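Glycerol dehydrogenase (Schizosaccharomyces pombe, PDB 1TA9) oxidises glycerol to dihydroxyacetone with NAD(+) as a zinc-dependent member of the iron-containing alcohol dehydrogenase family, serving glycerol assimilation. Local coordinates at residues Ala312-Ile317 with Gly340-Gln344; Ala316-Met321 with Val387-Thr391. One frame throughout, in Å; residues are numbered along the deposited sequence.

Contact 1: residues Ala312-Ile317 with Gly340-Gln344; sequences AAAHAI and GTLVQ. With ZN (zinc ion), chain I.
Q344 lays its side chain against the first turn of helix 313-322, its CG 3.9 Å from the CB of A313 and its amide end at the start of that helix. With CG anti to the backbone N (chi1 179°) and the chain extended beyond it, the amide reaches back to the first N-H groups of the helix. The N of A314 donates to Q344 OE1 at 2.9 Å with an N-H...O angle of 157°, lying in the carbonyl plane of the amide, and the N of A313 is 3.0 Å from the same oxygen. A side-chain carbonyl thus meets backbone N-H that has no earlier turn to pair with, and the positive helix start would be expected to polarise it. E348 takes the amide's other end, NE2, which fixes the flip of the group. Next door the axes of 313-317 and 340-344 pass 7.6 Å apart at 130°: G340, bare of side chain, lets A314 CA lie 3.5 Å from the O of G340 in a CH...O contact, while A314 CB meets T341 OG1 at 3.7 Å. That hydroxyl is hydrogen-bonded to V337 O. I317 and V343 form the apolar side of the contact, though the modelled approach of I317 CD1 is doubtfully close. On the far side of the same helix H315 NE2 binds the zinc ion at 2.2 Å, with E239 holding its ND1. The pair is buried in the helical part of the subunit, with helix 223-245 against A314, T341 and Q344, and helix 407-428 behind V343.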
ATOM      1  N   ALA B 312     -28.778  19.191   5.614  1.00 13.62           N
ATOM      2  CA  ALA B 312     -27.912  20.353   5.499  1.00 13.50           C
ATOM      3  C   ALA B 312     -28.268  21.191   4.273  1.00 13.63           C
ATOM      4  O   ALA B 312     -29.429  21.558   4.082  1.00 13.55           O
ATOM      5  CB  ALA B 312     -26.447  19.910   5.444  1.00 13.35           C
ATOM      6  N   ALA B 313     -27.276  21.490   3.439  1.00 13.46           N
ATOM      7  CA  ALA B 313     -27.516  22.306   2.255  1.00 13.58           C
ATOM      8  C   ALA B 313     -28.321  21.614   1.159  1.00 13.74           C
ATOM      9  O   ALA B 313     -29.213  22.224   0.569  1.00 13.79           O
ATOM     10  CB  ALA B 313     -26.193  22.799   1.685  1.00 13.50           C
ATOM     11  N   ALA B 314     -28.010  20.351   0.885  1.00 13.92           N
ATOM     12  CA  ALA B 314     -28.693  19.611  -0.175  1.00 14.28           C
ATOM     13  C   ALA B 314     -30.213  19.769  -0.160  1.00 14.61           C
ATOM     14  O   ALA B 314     -30.807  20.201  -1.147  1.00 14.47           O
ATOM     15  CB  ALA B 314     -28.325  18.132  -0.105  1.00 14.55           C
ATOM     16  N   HIS B 315     -30.846  19.424   0.954  1.00 14.74           N
ATOM     17  CA  HIS B 315     -32.299  19.541   1.026  1.00 15.16           C
ATOM     18  C   HIS B 315     -32.798  20.977   1.046  1.00 15.23           C
ATOM     19  O   HIS B 315     -33.872  21.272   0.525  1.00 15.15           O
ATOM     20  CB  HIS B 315     -32.837  18.758   2.223  1.00 15.16           C
ATOM     21  CG  HIS B 315     -33.053  17.310   1.920  1.00 15.69           C
ATOM     22  ND1 HIS B 315     -32.012  16.445   1.659  1.00 15.62           N
ATOM     23  CD2 HIS B 315     -34.189  16.599   1.739  1.00 15.58           C
ATOM     24  CE1 HIS B 315     -32.498  15.262   1.326  1.00 15.94           C
ATOM     25  NE2 HIS B 315     -33.816  15.330   1.366  1.00 15.98           N
ATOM     26  N   ALA B 316     -32.019  21.876   1.633  1.00 15.48           N
ATOM     27  CA  ALA B 316     -32.407  23.281   1.663  1.00 15.72           C
ATOM     28  C   ALA B 316     -32.439  23.779   0.216  1.00 16.09           C
ATOM     29  O   ALA B 316     -33.323  24.545  -0.179  1.00 15.70           O
ATOM     30  CB  ALA B 316     -31.405  24.083   2.482  1.00 15.59           C
ATOM     31  N   ILE B 317     -31.471  23.327  -0.576  1.00 16.56           N
ATOM     32  CA  ILE B 317     -31.390  23.710  -1.980  1.00 17.28           C
ATOM     33  C   ILE B 317     -32.563  23.105  -2.743  1.00 17.66           C
ATOM     34  O   ILE B 317     -33.126  23.743  -3.636  1.00 17.58           O
ATOM     35  CB  ILE B 317     -30.052  23.253  -2.595  1.00 17.70           C
ATOM     36  CG1 ILE B 317     -28.908  23.992  -1.897  1.00 18.10           C
ATOM     37  CG2 ILE B 317     -30.033  23.532  -4.093  1.00 17.69           C
ATOM     38  CD1 ILE B 317     -27.540  23.451  -2.204  1.00 18.64           C
ATOM     39  N   GLY B 340     -29.095  18.910  -5.755  1.00 10.77           N
ATOM     40  CA  GLY B 340     -28.804  19.695  -4.567  1.00 10.71           C
ATOM     41  C   GLY B 340     -27.590  19.186  -3.810  1.00 10.51           C
ATOM     42  O   GLY B 340     -26.878  19.962  -3.171  1.00 10.38           O
ATOM     43  N   THR B 341     -27.355  17.879  -3.876  1.00 10.35           N
ATOM     44  CA  THR B 341     -26.212  17.281  -3.202  1.00 10.33           C
ATOM     45  C   THR B 341     -24.931  17.726  -3.911  1.00 10.36           C
ATOM     46  O   THR B 341     -23.923  18.006  -3.265  1.00 10.13           O
ATOM     47  CB  THR B 341     -26.321  15.739  -3.192  1.00 10.56           C
ATOM     48  OG1 THR B 341     -27.511  15.358  -2.486  1.00 10.08           O
ATOM     49  CG2 THR B 341     -25.113  15.110  -2.491  1.00 10.35           C
ATOM     50  N   LEU B 342     -24.973  17.806  -5.239  1.00 10.27           N
ATOM     51  CA  LEU B 342     -23.803  18.255  -5.985  1.00 10.35           C
ATOM     52  C   LEU B 342     -23.542  19.717  -5.647  1.00 10.39           C
ATOM     53  O   LEU B 342     -22.392  20.154  -5.576  1.00 10.76           O
ATOM     54  CB  LEU B 342     -24.017  18.100  -7.493  1.00 10.43           C
ATOM     55  CG  LEU B 342     -24.036  16.668  -8.043  1.00 10.75           C
ATOM     56  CD1 LEU B 342     -24.165  16.712  -9.565  1.00 10.81           C
ATOM     57  CD2 LEU B 342     -22.759  15.936  -7.646  1.00 10.45           C
ATOM     58  N   VAL B 343     -24.611  20.478  -5.439  1.00 10.30           N
ATOM     59  CA  VAL B 343     -24.452  21.882  -5.088  1.00 10.31           C
ATOM     60  C   VAL B 343     -23.777  21.960  -3.718  1.00 10.41           C
ATOM     61  O   VAL B 343     -22.900  22.800  -3.504  1.00 10.59           O
ATOM     62  CB  VAL B 343     -25.812  22.622  -5.032  1.00 10.21           C
ATOM     63  CG1 VAL B 343     -25.591  24.081  -4.632  1.00 10.14           C
ATOM     64  CG2 VAL B 343     -26.503  22.560  -6.402  1.00 10.03           C
ATOM     65  N   GLN B 344     -24.170  21.086  -2.791  1.00 10.21           N
ATOM     66  CA  GLN B 344     -23.540  21.110  -1.469  1.00 10.23           C
ATOM     67  C   GLN B 344     -22.058  20.780  -1.606  1.00 10.13           C
ATOM     68  O   GLN B 344     -21.230  21.301  -0.865  1.00  9.77           O
ATOM     69  CB  GLN B 344     -24.189  20.116  -0.490  1.00 10.10           C
ATOM     70  CG  GLN B 344     -23.488  20.152   0.882  1.00 10.72           C
ATOM     71  CD  GLN B 344     -24.269  19.492   2.002  1.00 10.92           C
ATOM     72  OE1 GLN B 344     -25.501  19.498   2.005  1.00 11.08           O
ATOM     73  NE2 GLN B 344     -23.549  18.942   2.980  1.00 10.77           N
TER
HETATM   74 ZN    ZN I1501     -35.233  13.690   1.010  1.00 34.17          ZN

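Contact 2: residues Ala316-Met321 with Val387-Thr391; sequences AIHNGM and VGRAT
V387 lays both methyls on one face of the G320-M321 peptide: CG1 is 3.4 Å from G320 C and CG2 3.5 Å from G320 O. CG1 stands anti to the backbone N (chi1 172°), which carries it on to the N of M321. One turn later the methyl of A390 rests on G320 CA at 3.8 Å. Glycine is what makes this approach possible, since a CB there would clash with T391 OG1 and V387 O; the segment axes pass 7.7 Å apart at 132°. T391 closes the row. Its OG1 turns back along its own helix and donates to V387 O at 2.7 Å, coming from above the carbonyl plane, so that this oxygen accepts from both the N and the hydroxyl of T391. Bonded in this way, the hydroxyl leaves T391 CG2 to face the other helix, where it meets A316 CB at 3.8 Å and, more loosely, I317 CG1. No hydrogen bond joins the two segments; methyl groups pack on backbone and on one another. Helix 381-391 here lies over helix 313-322, with I410 and I414 of helix 407-428 against T391 and V387, and with I398 of a loop touching both A316 and T391.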
ATOM      1  N   ALA B 316     -32.019  21.876   1.633  1.00 15.48           N
ATOM      2  CA  ALA B 316     -32.407  23.281   1.663  1.00 15.72           C
ATOM      3  C   ALA B 316     -32.439  23.779   0.216  1.00 16.09           C
ATOM      4  O   ALA B 316     -33.323  24.545  -0.179  1.00 15.70           O
ATOM      5  CB  ALA B 316     -31.405  24.083   2.482  1.00 15.59           C
ATOM      6  N   ILE B 317     -31.471  23.327  -0.576  1.00 16.56           N
ATOM      7  CA  ILE B 317     -31.390  23.710  -1.980  1.00 17.28           C
ATOM      8  C   ILE B 317     -32.563  23.105  -2.743  1.00 17.66           C
ATOM      9  O   ILE B 317     -33.126  23.743  -3.636  1.00 17.58           O
ATOM     10  CB  ILE B 317     -30.052  23.253  -2.595  1.00 17.70           C
ATOM     11  CG1 ILE B 317     -28.908  23.992  -1.897  1.00 18.10           C
ATOM     12  CG2 ILE B 317     -30.033  23.532  -4.093  1.00 17.69           C
ATOM     13  CD1 ILE B 317     -27.540  23.451  -2.204  1.00 18.64           C
ATOM     14  N   HIS B 318     -32.932  21.878  -2.387  1.00 18.07           N
ATOM     15  CA  HIS B 318     -34.068  21.218  -3.021  1.00 18.81           C
ATOM     16  C   HIS B 318     -35.321  22.064  -2.795  1.00 19.19           C
ATOM     17  O   HIS B 318     -36.114  22.269  -3.715  1.00 19.29           O
ATOM     18  CB  HIS B 318     -34.269  19.815  -2.436  1.00 19.01           C
ATOM     19  CG  HIS B 318     -35.675  19.305  -2.548  1.00 19.58           C
ATOM     20  ND1 HIS B 318     -36.689  19.732  -1.717  1.00 19.92           N
ATOM     21  CD2 HIS B 318     -36.238  18.409  -3.395  1.00 19.88           C
ATOM     22  CE1 HIS B 318     -37.814  19.122  -2.045  1.00 19.93           C
ATOM     23  NE2 HIS B 318     -37.568  18.314  -3.061  1.00 20.03           N
ATOM     24  N   ASN B 319     -35.485  22.561  -1.572  1.00 19.61           N
ATOM     25  CA  ASN B 319     -36.644  23.384  -1.239  1.00 20.26           C
ATOM     26  C   ASN B 319     -36.609  24.719  -1.978  1.00 20.83           C
ATOM     27  O   ASN B 319     -37.648  25.231  -2.394  1.00 20.64           O
ATOM     28  CB  ASN B 319     -36.715  23.626   0.272  1.00 20.24           C
ATOM     29  CG  ASN B 319     -36.929  22.345   1.054  1.00 20.37           C
ATOM     30  OD1 ASN B 319     -37.500  21.383   0.542  1.00 20.45           O
ATOM     31  ND2 ASN B 319     -36.491  22.333   2.306  1.00 20.16           N
ATOM     32  N   GLY B 320     -35.415  25.278  -2.143  1.00 21.45           N
ATOM     33  CA  GLY B 320     -35.294  26.540  -2.852  1.00 22.56           C
ATOM     34  C   GLY B 320     -35.646  26.381  -4.322  1.00 23.46           C
ATOM     35  O   GLY B 320     -36.293  27.248  -4.912  1.00 23.23           O
ATOM     36  N   MET B 321     -35.219  25.265  -4.911  1.00 24.52           N
ATOM     37  CA  MET B 321     -35.473  24.968  -6.322  1.00 25.76           C
ATOM     38  C   MET B 321     -36.955  24.926  -6.659  1.00 26.05           C
ATOM     39  O   MET B 321     -37.371  25.364  -7.731  1.00 25.99           O
ATOM     40  CB  MET B 321     -34.867  23.616  -6.704  1.00 26.75           C
ATOM     41  CG  MET B 321     -33.355  23.568  -6.772  1.00 28.29           C
ATOM     42  SD  MET B 321     -32.802  21.887  -7.173  1.00 30.02           S
ATOM     43  CE  MET B 321     -32.139  21.356  -5.605  1.00 29.73           C
ATOM     44  N   VAL B 387     -33.788  31.468  -5.514  1.00 18.01           N
ATOM     45  CA  VAL B 387     -33.605  30.151  -4.920  1.00 17.23           C
ATOM     46  C   VAL B 387     -32.652  30.281  -3.739  1.00 17.00           C
ATOM     47  O   VAL B 387     -32.858  29.665  -2.692  1.00 16.57           O
ATOM     48  CB  VAL B 387     -33.019  29.141  -5.935  1.00 17.14           C
ATOM     49  CG1 VAL B 387     -32.667  27.838  -5.228  1.00 17.03           C
ATOM     50  CG2 VAL B 387     -34.032  28.867  -7.045  1.00 16.94           C
ATOM     51  N   GLY B 388     -31.614  31.092  -3.917  1.00 16.69           N
ATOM     52  CA  GLY B 388     -30.643  31.297  -2.859  1.00 16.79           C
ATOM     53  C   GLY B 388     -31.300  31.862  -1.617  1.00 16.91           C
ATOM     54  O   GLY B 388     -31.030  31.413  -0.501  1.00 16.88           O
ATOM     55  N   ARG B 389     -32.164  32.855  -1.804  1.00 17.01           N
ATOM     56  CA  ARG B 389     -32.860  33.459  -0.681  1.00 17.02           C
ATOM     57  C   ARG B 389     -33.755  32.428   0.003  1.00 16.91           C
ATOM     58  O   ARG B 389     -33.802  32.354   1.230  1.00 17.13           O
ATOM     59  CB  ARG B 389     -33.693  34.663  -1.147  1.00 17.55           C
ATOM     60  CG  ARG B 389     -32.868  35.906  -1.487  1.00 17.94           C
ATOM     61  CD  ARG B 389     -33.754  37.149  -1.594  1.00 18.94           C
ATOM     62  NE  ARG B 389     -34.573  37.151  -2.802  1.00 19.43           N
ATOM     63  CZ  ARG B 389     -34.134  37.522  -4.001  1.00 19.99           C
ATOM     64  NH1 ARG B 389     -32.882  37.931  -4.155  1.00 20.57           N
ATOM     65  NH2 ARG B 389     -34.942  37.476  -5.048  1.00 20.66           N
ATOM     66  N   ALA B 390     -34.462  31.628  -0.789  1.00 16.51           N
ATOM     67  CA  ALA B 390     -35.345  30.601  -0.232  1.00 16.25           C
ATOM     68  C   ALA B 390     -34.528  29.559   0.528  1.00 16.17           C
ATOM     69  O   ALA B 390     -34.926  29.088   1.594  1.00 16.14           O
ATOM     70  CB  ALA B 390     -36.134  29.924  -1.352  1.00 16.18           C
ATOM     71  N   THR B 391     -33.381  29.202  -0.034  1.00 16.02           N
ATOM     72  CA  THR B 391     -32.495  28.217   0.572  1.00 16.23           C
ATOM     73  C   THR B 391     -31.983  28.668   1.937  1.00 16.56           C
ATOM     74  O   THR B 391     -31.833  27.859   2.855  1.00 16.01           O
ATOM     75  CB  THR B 391     -31.277  27.955  -0.335  1.00 16.08           C
ATOM     76  OG1 THR B 391     -31.723  27.435  -1.594  1.00 16.27           O
ATOM     77  CG2 THR B 391     -30.317  26.962   0.315  1.00 15.95           C
TER

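Contacts 1 and 2 are successive grips on helix 313-322, sharing A316 and I317, with centres 9 Å apart. Each brings a glycine to the closest backbone approach, but from different partners: G340 belongs to helix 333-347 in contact 1, whereas G320 belongs to the shared helix in contact 2. They meet directly where M321 CE packs on G340 CA at 3.9 Å. Contact 1 is the one at the active site, since H315 binds the zinc ion together with D232 and H333, the latter from helix 333-347 itself. Contact 2 lies farther off: the side chain of M321 is about 11 Å from the zinc ion.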